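Local coordinates for protein condensin complex subunit 3 (Schizosaccharomyces pombe, PDB 5OQR) that serves as a HEAT-repeat regulatory subunit of condensin, the complex required to convert interphase chromatin into condensed mitotic-like chromosomes, at residues V537-R545 with N579-A589; E563-L574 with Y599-L608. All blocks are in the same frame, centred on the assembly; numbering follows the deposited sequence.

Overall arrangement
Interactions 1 and 2 lie in the two facing layers of one alpha-solenoid, on the same side of the chain's centre, with their centres about 13 Å apart. Their segments alternate along the chain: helices 537-554, 563-574, 580-597 and 601-613 come in that order, and each interaction pairs a helix with the next but one, nearly parallel to it. The two layers interlock through Ile544 CD1 on Ile569 CD1 at 3.8 Å and Ala589 CB on Leu570 CD2, also at 3.8 Å. Interaction 1 belongs to the layer that meets the chain of another protein, through Arg545, Leu585, Glu588 and Ala589; interaction 2 touches no other chain of the assembly.

Interaction 1 of 2, residues V537-R545 with N579-A589; sequences VVLKCTAIR and NAELQTLGAEA
Leu585 reaches across to Cys541 and Ile544, its CD2 methyl lying 3.6 Å from Cys541 CB and 3.9 Å from Ile544 CB. Its CG stands anti to the backbone N (chi1 -172°), which carries the fork off its own helix and lays CD2 beside the carbonyl of Cys541 as well. The side chains of Ile544 and Leu585 run antiparallel past one another, and the CG2 branch of Ile544 goes on to meet Ala589 CB at 3.7 Å. One turn earlier, Leu582 divides its methyls: CD1 faces Cys541 SG at 4.0 Å, while CD2 lies against the aliphatic chain of Lys540, 3.8 Å from CD. At the N-terminal end of the pair, both methyls of Val537 touch the amide oxygen of Asn579, CG2 at 3.6 Å from OD1.

No hydrogen bond joins the segments; the grip is apolar, between helices running almost parallel at 8° with axes 10.0 Å apart. This is the packing of every second helix, side by side in one layer of a HEAT-type alpha-solenoid, and residues 537-545 belong to HEAT 8. Ile544 CG2 also passes Gly586 CA.

Arg545 lies across Leu585, with CD2 of the leucine over one face of the arginine's guanidinium, near the margin of the group. The acid of Glu581 sits near the plane of that group, yet Arg545 NH2 and Glu581 OE2 are 4.4 Å apart, too far for a salt bridge, and Glu581 is poorly ordered. Farther out, Lys540 bends at its end to give NZ to the carbonyl oxygen of Tyr532, whose ring it also meets in a cation-pi contact, while Gln583 bonds to Asn620 and Thr617. Arg545 and Leu585 also pack on an aromatic side chain of the other protein's chain, and Glu588 OE2 is hydrogen-bonded to an aromatic side chain there.

Interaction 2 of 2, residues E563-L574 with Y599-L608; sequences EDAISSILFEAL and YRDELFLKPL
Phe571 and Phe604 meet between helices 563-574 and 601-608, which run nearly parallel (9°) with axes 11.3 Å apart, the second kinked at Pro607. Their rings form an offset stack, centroids 4.5 Å apart and planes 24° from each other, with Phe604 CE1 over the face of Phe571. Leu603 CG lies at the edge of the Phe571 ring, and Pro607 CG approaches its CE1 obliquely at 3.7 Å. Phe604 CZ also touches Ser567 CB, and beyond Pro607 the methyls Leu574 CD2 and Leu608 CD2 close the row at 3.7 Å.

At the other end, Arg600 bends at chi3 (76°) and brings its guanidinium flat against the carboxylate of Glu563. The charges attract face to face: Glu563 OE2 is 3.2 Å from Arg600 NE but well out of the guanidinium plane. Leu603 CD2 covers the opposite face, and Asp564 adds a long salt bridge. In the guanidinium plane, Arg600 NH2 donates to Ser567 OG at 2.8 Å; that hydroxyl in turn donates to Glu563 O, which thus accepts two bonds, from Ser567 OG and Ser567 N, on opposite faces of its carbonyl. With an alanine in place of Arg600, Glu563 and Asp564 are likely to lose the positive partner they share, and Ser567 OG the N-H that reaches it. Tyr599 OH lies 3.3 Å from Ser567 OG and close to Ile566 CG2. Such parallel packing of every second helix, with intervening helix 580-597 set against both through Ile590, and against Leu570 through Leu593, is the pattern of a two-layered HEAT-type alpha-solenoid.

Interaction 1 of 2, residues V537-R545 with N579-A589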
loop_
_atom_site.group_PDB
_atom_site.type_symbol
_atom_site.label_atom_id
_atom_site.label_comp_id
_atom_site.label_asym_id
_atom_site.label_seq_id
_atom_site.Cartn_x
_atom_site.Cartn_y
_atom_site.Cartn_z
ATOM N N VAL A 537 27.012 -13.666 1.604
ATOM C CA VAL A 537 25.929 -12.731 1.321
ATOM C C VAL A 537 25.826 -11.687 2.425
ATOM O O VAL A 537 25.648 -10.493 2.155
ATOM C CB VAL A 537 24.604 -13.493 1.132
ATOM C CG1 VAL A 537 23.437 -12.527 0.977
ATOM C CG2 VAL A 537 24.695 -14.403 -0.080
ATOM N N VAL A 538 25.928 -12.117 3.683
ATOM C CA VAL A 538 25.897 -11.170 4.794
ATOM C C VAL A 538 27.006 -10.141 4.636
ATOM O O VAL A 538 26.830 -8.960 4.961
ATOM C CB VAL A 538 26.007 -11.920 6.135
ATOM C CG1 VAL A 538 26.176 -10.944 7.298
ATOM C CG2 VAL A 538 24.781 -12.787 6.354
ATOM N N LEU A 539 28.164 -10.570 4.139
ATOM C CA LEU A 539 29.286 -9.657 3.971
ATOM C C LEU A 539 29.086 -8.757 2.759
ATOM O O LEU A 539 29.480 -7.587 2.781
ATOM C CB LEU A 539 30.584 -10.456 3.847
ATOM C CG LEU A 539 31.808 -9.932 4.602
ATOM C CD1 LEU A 539 31.543 -9.813 6.094
ATOM C CD2 LEU A 539 32.997 -10.845 4.359
ATOM N N LYS A 540 28.473 -9.285 1.697
ATOM C CA LYS A 540 28.133 -8.453 0.550
ATOM C C LYS A 540 27.190 -7.330 0.953
ATOM O O LYS A 540 27.356 -6.185 0.521
ATOM C CB LYS A 540 27.502 -9.306 -0.548
ATOM C CG LYS A 540 28.453 -10.267 -1.226
ATOM C CD LYS A 540 27.696 -11.192 -2.162
ATOM C CE LYS A 540 28.615 -12.190 -2.834
ATOM N NZ LYS A 540 29.382 -11.580 -3.951
ATOM N N CYS A 541 26.187 -7.641 1.777
ATOM C CA CYS A 541 25.265 -6.609 2.236
ATOM C C CYS A 541 25.975 -5.571 3.095
ATOM O O CYS A 541 25.608 -4.393 3.072
ATOM C CB CYS A 541 24.113 -7.241 3.013
ATOM S SG CYS A 541 23.070 -8.332 2.039
ATOM N N THR A 542 26.990 -5.983 3.853
ATOM C CA THR A 542 27.748 -5.025 4.649
ATOM C C THR A 542 28.550 -4.095 3.751
ATOM O O THR A 542 28.684 -2.902 4.043
ATOM C CB THR A 542 28.668 -5.763 5.627
ATOM O OG1 THR A 542 27.874 -6.463 6.589
ATOM C CG2 THR A 542 29.592 -4.797 6.361
ATOM N N ALA A 543 29.089 -4.624 2.653
ATOM C CA ALA A 543 29.845 -3.797 1.721
ATOM C C ALA A 543 28.950 -2.762 1.053
ATOM O O ALA A 543 29.307 -1.582 0.970
ATOM C CB ALA A 543 30.522 -4.681 0.675
ATOM N N ILE A 544 27.778 -3.185 0.573
ATOM C CA ILE A 544 26.879 -2.267 -0.126
ATOM C C ILE A 544 26.486 -1.110 0.784
ATOM O O ILE A 544 26.518 0.058 0.380
ATOM C CB ILE A 544 25.637 -3.017 -0.645
ATOM C CG1 ILE A 544 26.030 -4.129 -1.623
ATOM C CG2 ILE A 544 24.659 -2.051 -1.313
ATOM C CD1 ILE A 544 26.654 -3.651 -2.917
ATOM N N ARG A 545 26.089 -1.416 2.019
ATOM C CA ARG A 545 25.685 -0.358 2.940
ATOM C C ARG A 545 26.852 0.561 3.265
ATOM O O ARG A 545 26.695 1.786 3.317
ATOM C CB ARG A 545 25.117 -0.959 4.226
ATOM C CG ARG A 545 23.890 -1.832 4.041
ATOM C CD ARG A 545 23.264 -2.178 5.385
ATOM N NE ARG A 545 22.411 -3.359 5.312
ATOM C CZ ARG A 545 22.819 -4.600 5.551
ATOM N NH1 ARG A 545 24.079 -4.844 5.884
ATOM N NH2 ARG A 545 21.962 -5.605 5.457
ATOM N N ASN A 579 19.097 -13.757 -4.577
ATOM C CA ASN A 579 19.110 -13.245 -3.208
ATOM C C ASN A 579 18.202 -12.020 -3.149
ATOM O O ASN A 579 18.628 -10.900 -3.428
ATOM C CB ASN A 579 20.527 -12.906 -2.770
ATOM C CG ASN A 579 21.353 -14.138 -2.466
ATOM O OD1 ASN A 579 21.324 -14.656 -1.351
ATOM N ND2 ASN A 579 22.096 -14.614 -3.457
ATOM N N ALA A 580 16.944 -12.243 -2.770
ATOM C CA ALA A 580 15.989 -11.145 -2.681
ATOM C C ALA A 580 16.501 -10.033 -1.776
ATOM O O ALA A 580 16.324 -8.846 -2.076
ATOM C CB ALA A 580 14.643 -11.665 -2.173
ATOM N N GLU A 581 17.141 -10.394 -0.664
ATOM C CA GLU A 581 17.613 -9.385 0.279
ATOM C C GLU A 581 18.771 -8.589 -0.310
ATOM O O GLU A 581 18.786 -7.356 -0.243
ATOM C CB GLU A 581 18.033 -10.048 1.590
ATOM C CG GLU A 581 18.113 -9.086 2.764
ATOM C CD GLU A 581 18.928 -9.633 3.921
ATOM O OE1 GLU A 581 19.355 -10.805 3.850
ATOM O OE2 GLU A 581 19.144 -8.890 4.901
ATOM N N LEU A 582 19.754 -9.281 -0.884
ATOM C CA LEU A 582 20.891 -8.596 -1.489
ATOM C C LEU A 582 20.453 -7.778 -2.697
ATOM O O LEU A 582 20.857 -6.620 -2.856
ATOM C CB LEU A 582 21.958 -9.616 -1.887
ATOM C CG LEU A 582 23.171 -9.080 -2.649
ATOM C CD1 LEU A 582 23.912 -8.039 -1.831
ATOM C CD2 LEU A 582 24.099 -10.219 -3.030
ATOM N N GLN A 583 19.626 -8.366 -3.562
ATOM C CA GLN A 583 19.131 -7.646 -4.727
ATOM C C GLN A 583 18.385 -6.388 -4.309
ATOM O O GLN A 583 18.622 -5.300 -4.849
ATOM C CB GLN A 583 18.224 -8.556 -5.548
ATOM C CG GLN A 583 17.968 -8.069 -6.958
ATOM C CD GLN A 583 16.838 -8.820 -7.624
ATOM O OE1 GLN A 583 15.831 -9.133 -6.990
ATOM N NE2 GLN A 583 17.004 -9.127 -8.903
ATOM N N THR A 584 17.469 -6.519 -3.350
ATOM C CA THR A 584 16.741 -5.356 -2.860
ATOM C C THR A 584 17.687 -4.303 -2.308
ATOM O O THR A 584 17.381 -3.107 -2.352
ATOM C CB THR A 584 15.745 -5.778 -1.780
ATOM O OG1 THR A 584 14.890 -6.806 -2.292
ATOM C CG2 THR A 584 14.895 -4.594 -1.333
ATOM N N LEU A 585 18.836 -4.724 -1.783
ATOM C CA LEU A 585 19.766 -3.776 -1.186
ATOM C C LEU A 585 20.509 -2.986 -2.256
ATOM O O LEU A 585 20.620 -1.760 -2.166
ATOM C CB LEU A 585 20.750 -4.513 -0.277
ATOM C CG LEU A 585 21.670 -3.623 0.556
ATOM C CD1 LEU A 585 20.867 -2.744 1.501
ATOM C CD2 LEU A 585 22.656 -4.477 1.323
ATOM N N GLY A 586 21.033 -3.676 -3.269
ATOM C CA GLY A 586 21.634 -2.975 -4.391
ATOM C C GLY A 586 20.670 -1.996 -5.032
ATOM O O GLY A 586 21.024 -0.848 -5.311
ATOM N N ALA A 587 19.431 -2.432 -5.255
ATOM C CA ALA A 587 18.425 -1.540 -5.818
ATOM C C ALA A 587 18.220 -0.319 -4.935
ATOM O O ALA A 587 18.135 0.809 -5.431
ATOM C CB ALA A 587 17.106 -2.288 -6.008
ATOM N N GLU A 588 18.140 -0.524 -3.620
ATOM C CA GLU A 588 17.930 0.597 -2.712
ATOM C C GLU A 588 19.134 1.529 -2.703
ATOM O O GLU A 588 18.976 2.753 -2.734
ATOM C CB GLU A 588 17.639 0.081 -1.305
ATOM C CG GLU A 588 17.075 1.134 -0.372
ATOM C CD GLU A 588 16.733 0.583 0.996
ATOM O OE1 GLU A 588 16.867 -0.643 1.197
ATOM O OE2 GLU A 588 16.330 1.376 1.871
ATOM N N ALA A 589 20.345 0.969 -2.668
ATOM C CA ALA A 589 21.549 1.793 -2.667
ATOM C C ALA A 589 21.606 2.684 -3.903
ATOM O O ALA A 589 21.844 3.892 -3.802
ATOM C CB ALA A 589 22.787 0.902 -2.588
#

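Interaction 2 of 2, residues E563-L574 with Y599-L608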
loop_
_atom_site.group_PDB
_atom_site.type_symbol
_atom_site.label_atom_id
_atom_site.label_comp_id
_atom_site.label_asym_id
_atom_site.label_seq_id
_atom_site.Cartn_x
_atom_site.Cartn_y
_atom_site.Cartn_z
ATOM N N GLU A 563 35.413 4.533 -8.555
ATOM C CA GLU A 563 34.086 4.709 -9.136
ATOM C C GLU A 563 33.628 3.454 -9.869
ATOM O O GLU A 563 32.484 3.013 -9.716
ATOM C CB GLU A 563 34.105 5.910 -10.078
ATOM C CG GLU A 563 32.762 6.281 -10.662
ATOM C CD GLU A 563 32.875 7.401 -11.676
ATOM O OE1 GLU A 563 33.837 7.383 -12.471
ATOM O OE2 GLU A 563 32.010 8.303 -11.673
ATOM N N ASP A 564 34.509 2.864 -10.676
ATOM C CA ASP A 564 34.111 1.706 -11.469
ATOM C C ASP A 564 33.946 0.467 -10.599
ATOM O O ASP A 564 33.060 -0.358 -10.847
ATOM C CB ASP A 564 35.136 1.451 -12.575
ATOM C CG ASP A 564 35.260 2.619 -13.533
ATOM O OD1 ASP A 564 34.323 2.840 -14.328
ATOM O OD2 ASP A 564 36.298 3.313 -13.496
ATOM N N ALA A 565 34.787 0.318 -9.575
ATOM C CA ALA A 565 34.695 -0.852 -8.708
ATOM C C ALA A 565 33.424 -0.819 -7.871
ATOM O O ALA A 565 32.787 -1.856 -7.660
ATOM C CB ALA A 565 35.927 -0.936 -7.810
ATOM N N ILE A 566 33.040 0.360 -7.385
ATOM C CA ILE A 566 31.826 0.472 -6.587
ATOM C C ILE A 566 30.598 0.266 -7.461
ATOM O O ILE A 566 29.671 -0.466 -7.097
ATOM C CB ILE A 566 31.793 1.829 -5.860
ATOM C CG1 ILE A 566 32.840 1.835 -4.744
ATOM C CG2 ILE A 566 30.406 2.118 -5.294
ATOM C CD1 ILE A 566 33.094 3.193 -4.134
ATOM N N SER A 567 30.571 0.911 -8.630
ATOM C CA SER A 567 29.461 0.709 -9.554
ATOM C C SER A 567 29.332 -0.758 -9.937
ATOM O O SER A 567 28.219 -1.271 -10.100
ATOM C CB SER A 567 29.656 1.576 -10.796
ATOM O OG SER A 567 29.722 2.948 -10.454
ATOM N N SER A 568 30.461 -1.453 -10.072
ATOM C CA SER A 568 30.431 -2.865 -10.435
ATOM C C SER A 568 29.638 -3.681 -9.420
ATOM O O SER A 568 28.728 -4.433 -9.788
ATOM C CB SER A 568 31.855 -3.400 -10.558
ATOM O OG SER A 568 31.856 -4.802 -10.752
ATOM N N ILE A 569 29.971 -3.552 -8.133
ATOM C CA ILE A 569 29.280 -4.346 -7.123
ATOM C C ILE A 569 27.816 -3.941 -7.034
ATOM O O ILE A 569 26.954 -4.773 -6.733
ATOM C CB ILE A 569 29.981 -4.236 -5.754
ATOM C CG1 ILE A 569 29.860 -2.822 -5.178
ATOM C CG2 ILE A 569 31.447 -4.618 -5.878
ATOM C CD1 ILE A 569 30.234 -2.730 -3.729
ATOM N N LEU A 570 27.508 -2.670 -7.298
ATOM C CA LEU A 570 26.115 -2.239 -7.332
ATOM C C LEU A 570 25.367 -2.892 -8.489
ATOM O O LEU A 570 24.196 -3.263 -8.344
ATOM C CB LEU A 570 26.039 -0.717 -7.432
ATOM C CG LEU A 570 26.441 0.068 -6.182
ATOM C CD1 LEU A 570 26.574 1.546 -6.496
ATOM C CD2 LEU A 570 25.430 -0.139 -5.066
ATOM N N PHE A 571 26.021 -3.037 -9.645
ATOM C CA PHE A 571 25.413 -3.767 -10.753
ATOM C C PHE A 571 25.231 -5.234 -10.398
ATOM O O PHE A 571 24.140 -5.794 -10.551
ATOM C CB PHE A 571 26.271 -3.643 -12.016
ATOM C CG PHE A 571 26.204 -2.301 -12.671
ATOM C CD1 PHE A 571 24.992 -1.774 -13.074
ATOM C CD2 PHE A 571 27.356 -1.572 -12.902
ATOM C CE1 PHE A 571 24.929 -0.539 -13.681
ATOM C CE2 PHE A 571 27.299 -0.338 -13.509
ATOM C CZ PHE A 571 26.083 0.178 -13.900
ATOM N N GLU A 572 26.302 -5.877 -9.931
ATOM C CA GLU A 572 26.241 -7.296 -9.608
ATOM C C GLU A 572 25.149 -7.576 -8.584
ATOM O O GLU A 572 24.370 -8.524 -8.732
ATOM C CB GLU A 572 27.602 -7.762 -9.094
ATOM C CG GLU A 572 27.786 -9.263 -9.081
ATOM C CD GLU A 572 29.198 -9.665 -8.710
ATOM O OE1 GLU A 572 29.373 -10.738 -8.096
ATOM O OE2 GLU A 572 30.135 -8.903 -9.029
ATOM N N ALA A 573 25.072 -6.751 -7.537
ATOM C CA ALA A 573 24.040 -6.936 -6.522
ATOM C C ALA A 573 22.651 -6.865 -7.141
ATOM O O ALA A 573 21.791 -7.709 -6.871
ATOM C CB ALA A 573 24.185 -5.882 -5.425
ATOM N N LEU A 574 22.415 -5.855 -7.978
ATOM C CA LEU A 574 21.092 -5.653 -8.550
ATOM C C LEU A 574 20.672 -6.799 -9.460
ATOM O O LEU A 574 19.471 -7.009 -9.656
ATOM C CB LEU A 574 21.062 -4.333 -9.319
ATOM C CG LEU A 574 19.734 -3.926 -9.956
ATOM C CD1 LEU A 574 18.578 -4.074 -8.985
ATOM C CD2 LEU A 574 19.825 -2.500 -10.451
ATOM N N TYR A 599 24.468 10.135 -8.805
ATOM C CA TYR A 599 25.657 9.300 -8.959
ATOM C C TYR A 599 25.515 8.485 -10.236
ATOM O O TYR A 599 25.009 7.362 -10.231
ATOM C CB TYR A 599 25.835 8.412 -7.734
ATOM C CG TYR A 599 27.031 7.489 -7.784
ATOM C CD1 TYR A 599 28.309 7.963 -7.531
ATOM C CD2 TYR A 599 26.880 6.141 -8.067
ATOM C CE1 TYR A 599 29.402 7.125 -7.571
ATOM C CE2 TYR A 599 27.967 5.294 -8.109
ATOM C CZ TYR A 599 29.227 5.792 -7.858
ATOM O OH TYR A 599 30.317 4.953 -7.897
ATOM N N ARG A 600 25.969 9.063 -11.348
ATOM C CA ARG A 600 25.993 8.375 -12.637
ATOM C C ARG A 600 24.595 7.914 -13.041
ATOM O O ARG A 600 24.390 6.771 -13.455
ATOM C CB ARG A 600 26.963 7.194 -12.596
ATOM C CG ARG A 600 28.182 7.418 -11.718
ATOM C CD ARG A 600 29.151 6.257 -11.809
ATOM N NE ARG A 600 29.906 6.270 -13.058
ATOM C CZ ARG A 600 30.688 5.281 -13.473
ATOM N NH1 ARG A 600 31.337 5.390 -14.622
ATOM N NH2 ARG A 600 30.820 4.181 -12.748
ATOM N N ASP A 601 23.623 8.821 -12.913
ATOM C CA ASP A 601 22.230 8.475 -13.181
ATOM C C ASP A 601 22.097 7.737 -14.504
ATOM O O ASP A 601 21.516 6.650 -14.569
ATOM C CB ASP A 601 21.364 9.735 -13.202
ATOM C CG ASP A 601 21.642 10.656 -12.040
ATOM O OD1 ASP A 601 22.813 10.751 -11.631
ATOM O OD2 ASP A 601 20.691 11.291 -11.541
ATOM N N GLU A 602 22.644 8.323 -15.571
ATOM C CA GLU A 602 22.532 7.741 -16.905
ATOM C C GLU A 602 22.940 6.275 -16.907
ATOM O O GLU A 602 22.283 5.436 -17.536
ATOM C CB GLU A 602 23.398 8.524 -17.895
ATOM C CG GLU A 602 23.373 10.044 -17.722
ATOM C CD GLU A 602 24.385 10.548 -16.702
ATOM O OE1 GLU A 602 25.395 9.853 -16.463
ATOM O OE2 GLU A 602 24.158 11.632 -16.124
ATOM N N LEU A 603 24.024 5.946 -16.203
ATOM C CA LEU A 603 24.566 4.592 -16.253
ATOM C C LEU A 603 23.672 3.604 -15.516
ATOM O O LEU A 603 23.531 2.452 -15.941
ATOM C CB LEU A 603 25.979 4.584 -15.670
ATOM C CG LEU A 603 26.740 3.260 -15.758
ATOM C CD1 LEU A 603 27.097 2.931 -17.196
ATOM C CD2 LEU A 603 27.988 3.298 -14.886
ATOM N N PHE A 604 23.060 4.029 -14.413
ATOM C CA PHE A 604 22.237 3.133 -13.607
ATOM C C PHE A 604 20.765 3.180 -13.982
ATOM O O PHE A 604 20.048 2.198 -13.762
ATOM C CB PHE A 604 22.382 3.475 -12.120
ATOM C CG PHE A 604 23.685 3.039 -11.522
ATOM C CD1 PHE A 604 23.920 1.707 -11.247
ATOM C CD2 PHE A 604 24.672 3.961 -11.233
ATOM C CE1 PHE A 604 25.117 1.299 -10.700
ATOM C CE2 PHE A 604 25.871 3.561 -10.686
ATOM C CZ PHE A 604 26.095 2.228 -10.418
ATOM N N LEU A 605 20.298 4.297 -14.540
ATOM C CA LEU A 605 18.872 4.454 -14.801
ATOM C C LEU A 605 18.341 3.342 -15.698
ATOM O O LEU A 605 17.220 2.860 -15.503
ATOM C CB LEU A 605 18.619 5.825 -15.430
ATOM C CG LEU A 605 17.415 6.677 -15.029
ATOM C CD1 LEU A 605 16.992 6.499 -13.584
ATOM C CD2 LEU A 605 17.768 8.137 -15.283
ATOM N N LYS A 606 19.133 2.915 -16.686
ATOM C CA LYS A 606 18.660 1.870 -17.592
ATOM C C LYS A 606 18.683 0.500 -16.929
ATOM O O LYS A 606 17.648 -0.187 -16.949
ATOM C CB LYS A 606 19.471 1.903 -18.892
ATOM C CG LYS A 606 19.055 0.870 -19.929
ATOM C CD LYS A 606 20.244 0.415 -20.752
ATOM C CE LYS A 606 19.838 -0.620 -21.785
ATOM N NZ LYS A 606 20.980 -1.475 -22.203
ATOM N N PRO A 607 19.784 0.039 -16.335
ATOM C CA PRO A 607 19.718 -1.227 -15.584
ATOM C C PRO A 607 18.643 -1.251 -14.511
ATOM O O PRO A 607 18.062 -2.312 -14.252
ATOM C CB PRO A 607 21.121 -1.334 -14.977
ATOM C CG PRO A 607 21.980 -0.584 -15.908
ATOM C CD PRO A 607 21.166 0.546 -16.422
ATOM N N LEU A 608 18.363 -0.117 -13.868
ATOM C CA LEU A 608 17.315 -0.084 -12.853
ATOM C C LEU A 608 15.953 -0.373 -13.464
ATOM O O LEU A 608 15.196 -1.212 -12.962
ATOM C CB LEU A 608 17.296 1.276 -12.151
ATOM C CG LEU A 608 17.924 1.423 -10.766
ATOM C CD1 LEU A 608 17.558 2.788 -10.213
ATOM C CD2 LEU A 608 17.480 0.340 -9.800
#